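Flagellar protein (Xanthomonas campestris pv. campestris, PDB 3C12) is the C-terminal part of the hook-capping protein FlgD, probably required for flagellar hook formation and perhaps acting as a scaffold. Local coordinates at residues D71-D74 against N78-A81; S111-S116 against Y120-G125. All coordinates share one frame; numbering follows the deposited sequence.

Contact 1. Residues D71-D74 against N78-A81; sequences DGTD and NRMA
T73 and R79 form a single beta bridge, CA atoms 4.2 Å apart, whose two backbone hydrogen bonds run from M80 N to G72 O (2.9 Å, N-H...O angle 165°) and from D74 N to N78 O. The bridge folds back on itself the loop joining strands 64-70 and 83-93 of the Ig-like domain. D74 adds a third link: its OD2 accepts from N78 N at 2.6 Å, the donor standing above the carboxylate plane and the N-H well off the line to the oxygen. D74 and N78 side chains run alongside each other in the same direction, carboxylate and amide 25° apart. M80, bent at chi2, brings SD to 3.9 Å from D74 CB, and both side chains also touch V53 of strand 52-60. R79 starts away from the bridge, then turns at chi2 (69°), so that its guanidinium lies with one face over G72 CA, offset toward the rim, while NH2 bonds D24 O. G72 itself has positive phi. An Asx turn leads into the bridge: D71 OD1 accepts from T73 N at 3.0 Å on the anti side, somewhat out of the carboxylate plane.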
# COMPACT_ATOMS: atom_id res chain seq x y z
N ASP A 71 1.85 -3.03 -19.58
CA ASP A 71 1.58 -2.45 -20.89
C ASP A 71 0.09 -2.24 -21.15
O ASP A 71 -0.30 -1.77 -22.21
CB ASP A 71 2.17 -3.34 -21.98
CG ASP A 71 1.86 -4.79 -21.78
OD1 ASP A 71 0.75 -5.09 -21.29
OD2 ASP A 71 2.72 -5.64 -22.11
N GLY A 72 -0.75 -2.59 -20.19
CA GLY A 72 -2.18 -2.39 -20.36
C GLY A 72 -2.89 -3.47 -21.15
O GLY A 72 -4.00 -3.27 -21.65
N THR A 73 -2.26 -4.63 -21.25
CA THR A 73 -2.86 -5.75 -21.97
C THR A 73 -3.01 -6.95 -21.03
O THR A 73 -2.30 -7.05 -20.03
CB THR A 73 -2.00 -6.17 -23.18
OG1 THR A 73 -0.64 -6.31 -22.77
CG2 THR A 73 -2.09 -5.12 -24.27
N ASP A 74 -3.95 -7.84 -21.34
CA ASP A 74 -4.15 -9.02 -20.50
C ASP A 74 -3.16 -10.11 -20.93
O ASP A 74 -2.45 -9.95 -21.92
CB ASP A 74 -5.61 -9.51 -20.58
CG ASP A 74 -6.00 -10.04 -21.95
OD1 ASP A 74 -7.19 -10.44 -22.10
OD2 ASP A 74 -5.15 -10.07 -22.87
N ASN A 78 -4.55 -8.97 -25.14
CA ASN A 78 -5.62 -8.00 -25.37
C ASN A 78 -5.50 -6.68 -24.58
O ASN A 78 -5.28 -6.67 -23.36
CB ASN A 78 -6.98 -8.63 -25.05
CG ASN A 78 -7.37 -9.73 -26.02
OD1 ASN A 78 -8.41 -10.36 -25.85
ND2 ASN A 78 -6.53 -9.97 -27.03
N ARG A 79 -5.66 -5.58 -25.30
CA ARG A 79 -5.62 -4.24 -24.70
C ARG A 79 -6.88 -4.09 -23.83
O ARG A 79 -8.00 -4.18 -24.33
CB ARG A 79 -5.63 -3.18 -25.80
CG ARG A 79 -5.71 -1.78 -25.28
CD ARG A 79 -4.43 -1.41 -24.59
NE ARG A 79 -4.62 -0.23 -23.74
CZ ARG A 79 -3.64 0.45 -23.16
NH1 ARG A 79 -2.37 0.08 -23.34
NH2 ARG A 79 -3.93 1.50 -22.40
N MET A 80 -6.69 -3.88 -22.53
CA MET A 80 -7.81 -3.73 -21.62
C MET A 80 -8.34 -2.30 -21.68
O MET A 80 -7.64 -1.39 -22.14
CB MET A 80 -7.38 -4.07 -20.20
CG MET A 80 -6.92 -5.50 -20.03
SD MET A 80 -8.22 -6.63 -20.38
CE MET A 80 -9.14 -6.53 -18.96
N ALA A 81 -9.58 -2.11 -21.23
CA ALA A 81 -10.21 -0.80 -21.23
C ALA A 81 -9.51 0.19 -20.30
O ALA A 81 -8.91 -0.20 -19.30
CB ALA A 81 -11.67 -0.92 -20.82

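Contact 2. Residues S111-S116 against Y120-G125; sequences SVTIGS and YLNLTG
N122 ND2 donates to two hydroxyl oxygens of the neighbouring strand, S111 OG at 2.6 Å and T113 OG1 at 3.3 Å. The T113 oxygen lies in the amide plane and the S111 oxygen is tilted 16° from it, so the two bonds together restrict the rotation of the amide. Each hydroxyl is brought to the amide by its own torsion: S111 OG sits between its backbone N and carbonyl carbon (chi1 65°), whereas T113 OG1 is anti to the carbonyl carbon (chi1 -71°). These residues belong to the antiparallel hairpin of strands 98-115 and 118-123, in a region consistent with the Tudor-like domain of FlgD. Hydrogen-bonded pairs S111-N122 and T113-Y120 flank the non-hydrogen-bonded pair V112-L121. The T113-Y120 pair has two nearly straight bonds, with Y120 N to T113 O at 2.6 Å; in the S111-N122 pair, N122 N to S111 O is sound at 2.8 Å but S111 N to N122 O is weak at 3.4 Å. On the other face of the sheet, V112 and L121 lie side by side, CG2 meeting CD2 at 3.5 Å, and L121 continues into a cluster with L9, L131 and V134. Y120 OH bonds D117 O in the turn. The side-chain bonds of N122 thus supplement the backbone ladder at the pair where one rung is weak, while the V112-L121 face adds apolar contact.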
# COMPACT_ATOMS: atom_id res chain seq x y z
N SER A 111 -2.60 18.46 -11.14
CA SER A 111 -2.79 19.75 -10.50
C SER A 111 -2.89 19.60 -9.00
O SER A 111 -2.96 18.50 -8.47
CB SER A 111 -4.07 20.42 -11.02
OG SER A 111 -5.21 19.66 -10.65
N VAL A 112 -2.90 20.74 -8.31
CA VAL A 112 -3.00 20.73 -6.87
C VAL A 112 -4.16 21.61 -6.43
O VAL A 112 -4.42 22.67 -7.01
CB VAL A 112 -1.68 21.26 -6.22
CG1 VAL A 112 -1.95 21.72 -4.79
CG2 VAL A 112 -0.64 20.16 -6.22
N THR A 113 -4.88 21.14 -5.42
CA THR A 113 -6.01 21.88 -4.90
C THR A 113 -5.84 22.10 -3.41
O THR A 113 -5.39 21.22 -2.67
CB THR A 113 -7.34 21.17 -5.15
OG1 THR A 113 -7.67 21.24 -6.55
CG2 THR A 113 -8.45 21.82 -4.34
N ILE A 114 -6.19 23.30 -2.97
CA ILE A 114 -6.09 23.66 -1.58
C ILE A 114 -7.48 24.05 -1.12
O ILE A 114 -8.00 25.11 -1.47
CB ILE A 114 -5.15 24.84 -1.39
CG1 ILE A 114 -3.86 24.59 -2.16
CG2 ILE A 114 -4.88 25.02 0.08
CD1 ILE A 114 -2.92 25.75 -2.19
N GLY A 115 -8.09 23.14 -0.36
CA GLY A 115 -9.43 23.38 0.15
C GLY A 115 -9.39 23.55 1.65
O GLY A 115 -8.31 23.72 2.23
N SER A 116 -10.56 23.50 2.27
CA SER A 116 -10.67 23.64 3.72
C SER A 116 -9.91 22.53 4.45
O SER A 116 -9.34 22.76 5.53
CB SER A 116 -12.14 23.63 4.15
OG SER A 116 -12.81 22.43 3.80
N TYR A 120 -4.39 19.02 -1.61
CA TYR A 120 -4.51 17.73 -2.29
C TYR A 120 -3.96 17.72 -3.70
O TYR A 120 -4.03 18.72 -4.42
CB TYR A 120 -5.97 17.30 -2.31
CG TYR A 120 -6.50 17.04 -0.93
CD1 TYR A 120 -6.86 18.10 -0.09
CD2 TYR A 120 -6.51 15.74 -0.40
CE1 TYR A 120 -7.21 17.87 1.25
CE2 TYR A 120 -6.84 15.50 0.93
CZ TYR A 120 -7.19 16.57 1.76
OH TYR A 120 -7.47 16.35 3.09
N LEU A 121 -3.40 16.59 -4.09
CA LEU A 121 -2.85 16.44 -5.43
C LEU A 121 -3.89 15.72 -6.26
O LEU A 121 -4.52 14.77 -5.80
CB LEU A 121 -1.57 15.60 -5.42
CG LEU A 121 -0.54 15.86 -4.34
CD1 LEU A 121 0.77 15.22 -4.78
CD2 LEU A 121 -0.35 17.35 -4.14
N ASN A 122 -4.05 16.17 -7.49
CA ASN A 122 -5.00 15.57 -8.40
C ASN A 122 -4.16 14.75 -9.36
O ASN A 122 -3.57 15.28 -10.31
CB ASN A 122 -5.80 16.66 -9.11
CG ASN A 122 -6.42 17.63 -8.13
OD1 ASN A 122 -7.14 17.22 -7.21
ND2 ASN A 122 -6.13 18.92 -8.29
N LEU A 123 -4.08 13.47 -9.05
CA LEU A 123 -3.29 12.52 -9.81
C LEU A 123 -4.05 11.99 -11.01
O LEU A 123 -5.16 11.47 -10.89
CB LEU A 123 -2.88 11.38 -8.90
CG LEU A 123 -2.23 11.86 -7.60
CD1 LEU A 123 -1.98 10.67 -6.71
CD2 LEU A 123 -0.93 12.62 -7.89
N THR A 124 -3.44 12.14 -12.18
CA THR A 124 -4.05 11.70 -13.43
C THR A 124 -4.27 10.20 -13.44
O THR A 124 -3.33 9.42 -13.28
CB THR A 124 -3.17 12.08 -14.61
OG1 THR A 124 -2.79 13.46 -14.50
CG2 THR A 124 -3.92 11.87 -15.92
N GLY A 125 -5.54 9.81 -13.62
CA GLY A 125 -5.91 8.42 -13.65
C GLY A 125 -6.31 7.86 -12.30
O GLY A 125 -7.39 7.28 -12.15

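Contacts 1 and 2 are both surface contacts near the chain's periphery, each with a single buried residue, G72 in contact 1 and L121 in contact 2. Contact 1 lies in a loop of the Ig-like domain and contact 2 on the hairpin of strands 98-115 and 118-123, so they hold no common element; their centres are 28 Å apart and their nearest atoms about 10 Å, without touching. The buried areas are nearly equal, 316 and 321 Å², yet the means differ. Contact 1 closes its loop with one isolated bridge and a carboxylate that accepts a backbone N-H. Contact 2 is an antiparallel ladder of three successive pairs, where neutral hydroxyls and an amide supply the side-chain bonds and the apolar pair faces the opposite way.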